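Local coordinates for protein-arginine-phosphatase (Bacillus subtilis subsp. subtilis, PDB 4KK3) that catalyses the removal of phosphate from phosphoarginine residues of proteins, counteracting the arginine kinase McsB, at residues 48-53 with 125-130. Residues are numbered along the deposited sequence; the frame is centred on the assembly and turned at random.
Sequences TPHAVE and DIYKQT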
loop_
_atom_site.group_PDB
_atom_site.type_symbol
_atom_site.label_atom_id
_atom_site.label_comp_id
_atom_site.label_asym_id
_atom_site.label_seq_id
_atom_site.Cartn_x
_atom_site.Cartn_y
_atom_site.Cartn_z
ATOM N N THR A 48 5.341 11.833 -4.621
ATOM C CA THR A 48 6.573 12.463 -5.078
ATOM C C THR A 48 6.609 12.426 -6.595
ATOM O O THR A 48 6.000 11.557 -7.199
ATOM C CB THR A 48 7.813 11.736 -4.565
ATOM O OG1 THR A 48 7.831 10.409 -5.097
ATOM C CG2 THR A 48 7.808 11.686 -3.038
ATOM N N PRO A 49 7.336 13.361 -7.204
ATOM C CA PRO A 49 7.387 13.389 -8.669
ATOM C C PRO A 49 7.833 12.065 -9.281
ATOM O O PRO A 49 7.255 11.637 -10.274
ATOM C CB PRO A 49 8.418 14.482 -8.954
ATOM C CG PRO A 49 8.300 15.400 -7.792
ATOM C CD PRO A 49 8.032 14.511 -6.603
ATOM N N HIS A 50 8.830 11.414 -8.687
ATOM C CA HIS A 50 9.321 10.148 -9.221
ATOM C C HIS A 50 8.275 9.035 -9.167
ATOM O O HIS A 50 8.231 8.188 -10.061
ATOM C CB HIS A 50 10.577 9.688 -8.484
ATOM C CG HIS A 50 11.816 10.442 -8.857
ATOM N ND1 HIS A 50 11.888 11.266 -9.959
ATOM C CD2 HIS A 50 13.038 10.482 -8.276
ATOM C CE1 HIS A 50 13.100 11.789 -10.036
ATOM N NE2 HIS A 50 13.816 11.331 -9.025
ATOM N N ALA A 51 7.465 9.022 -8.108
ATOM C CA ALA A 51 6.409 8.014 -7.972
ATOM C C ALA A 51 5.367 8.242 -9.072
ATOM O O ALA A 51 4.894 7.295 -9.732
ATOM C CB ALA A 51 5.760 8.094 -6.590
ATOM N N VAL A 52 5.026 9.508 -9.262
ATOM C CA VAL A 52 4.096 9.889 -10.325
ATOM C C VAL A 52 4.618 9.486 -11.702
ATOM O O VAL A 52 3.882 8.906 -12.523
ATOM C CB VAL A 52 3.785 11.399 -10.291
ATOM C CG1 VAL A 52 3.071 11.835 -11.575
ATOM C CG2 VAL A 52 2.937 11.724 -9.077
ATOM N N GLU A 53 5.885 9.788 -11.958
ATOM C CA GLU A 53 6.498 9.476 -13.247
ATOM C C GLU A 53 6.574 7.957 -13.464
ATOM O O GLU A 53 6.310 7.460 -14.556
ATOM C CB GLU A 53 7.887 10.135 -13.360
ATOM C CG GLU A 53 8.707 9.657 -14.557
ATOM C CD GLU A 53 10.024 10.405 -14.714
ATOM O OE1 GLU A 53 10.398 11.171 -13.797
ATOM O OE2 GLU A 53 10.685 10.229 -15.762
ATOM N N ASP A 125 15.111 5.409 -11.356
ATOM C CA ASP A 125 15.306 3.974 -11.515
ATOM C C ASP A 125 15.035 3.187 -10.235
ATOM O O ASP A 125 14.531 2.063 -10.298
ATOM C CB ASP A 125 16.684 3.667 -12.081
ATOM C CG ASP A 125 16.898 4.307 -13.433
ATOM O OD1 ASP A 125 16.200 3.920 -14.396
ATOM O OD2 ASP A 125 17.752 5.207 -13.525
ATOM N N ILE A 126 15.360 3.772 -9.083
ATOM C CA ILE A 126 15.002 3.163 -7.796
ATOM C C ILE A 126 13.480 3.039 -7.677
ATOM O O ILE A 126 12.952 1.984 -7.303
ATOM C CB ILE A 126 15.530 3.984 -6.601
ATOM C CG1 ILE A 126 17.056 3.941 -6.549
ATOM C CG2 ILE A 126 14.969 3.446 -5.274
ATOM C CD1 ILE A 126 17.614 2.569 -6.222
ATOM N N TYR A 127 12.778 4.118 -8.010
ATOM C CA TYR A 127 11.316 4.114 -7.984
ATOM C C TYR A 127 10.709 3.102 -8.944
ATOM O O TYR A 127 9.717 2.459 -8.617
ATOM C CB TYR A 127 10.757 5.490 -8.312
ATOM C CG TYR A 127 10.684 6.425 -7.140
ATOM C CD1 TYR A 127 11.819 7.069 -6.682
ATOM C CD2 TYR A 127 9.476 6.680 -6.499
ATOM C CE1 TYR A 127 11.761 7.930 -5.616
ATOM C CE2 TYR A 127 9.408 7.556 -5.429
ATOM C CZ TYR A 127 10.553 8.170 -4.994
ATOM O OH TYR A 127 10.502 9.040 -3.930
ATOM N N LYS A 128 11.286 2.966 -10.131
ATOM C CA LYS A 128 10.727 2.031 -11.098
ATOM C C LYS A 128 10.904 0.597 -10.612
ATOM O O LYS A 128 10.052 -0.250 -10.856
ATOM C CB LYS A 128 11.309 2.239 -12.500
ATOM C CG LYS A 128 10.895 3.556 -13.118
ATOM C CD LYS A 128 11.448 3.681 -14.534
ATOM C CE LYS A 128 11.311 5.089 -15.068
ATOM N NZ LYS A 128 11.615 5.154 -16.533
ATOM N N GLN A 129 11.999 0.339 -9.900
ATOM C CA GLN A 129 12.220 -0.966 -9.284
ATOM C C GLN A 129 11.192 -1.239 -8.185
ATOM O O GLN A 129 10.652 -2.335 -8.089
ATOM C CB GLN A 129 13.646 -1.067 -8.734
ATOM C CG GLN A 129 14.722 -1.027 -9.822
ATOM C CD GLN A 129 16.132 -1.048 -9.258
ATOM O OE1 GLN A 129 16.782 -0.008 -9.132
ATOM N NE2 GLN A 129 16.614 -2.238 -8.917
ATOM N N THR A 130 10.909 -0.228 -7.372
ATOM C CA THR A 130 9.862 -0.331 -6.357
ATOM C C THR A 130 8.506 -0.592 -7.011
ATOM O O THR A 130 7.744 -1.469 -6.593
ATOM C CB THR A 130 9.781 0.945 -5.525
ATOM O OG1 THR A 130 11.025 1.133 -4.843
ATOM C CG2 THR A 130 8.660 0.841 -4.498
#
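Y127 reaches from helix 124-145 to the first turn of helix 49-56, and H50 sets its CB over one face of the ring. The CB of H50 sits 3.4 Å from the centroid of the Y127 ring, only 11° off the ring normal, a close CH-pi contact. With CG beside the backbone N (chi1 -75°), CD2 at the imidazole edge comes 3.9 Å from Y127 CE1 in an offset edge-to-face pair, planes at 73° and centroids 5.3 Å apart. A51 packs at the CD2-CE2 side of the ring, its CB 3.9 Å from Y127 CE2. At the far end of the phenol, T48 OG1 gives a weak hydrogen bond of 3.2 Å to Y127 OH. The same T48 oxygen caps helix 49-56 by accepting, also weakly, from A51 N, so one hydroxyl serves both the helix start and the tyrosine. Replacing Y127 with an alanine would probably leave H50 without its aromatic partner and T48 OG1 without its phenol acceptor, opening a gap between the two helices. Farther out, K128 makes a salt bridge with E57, just past helix 49-56. Y127 and T48 also touch C12, and T48 packs on and bonds through its backbone to T11, important for substrate discrimination; the pair thus packs against the CX5R phosphate-binding loop of the low molecular weight phosphatase fold, consistent with a second shell behind it.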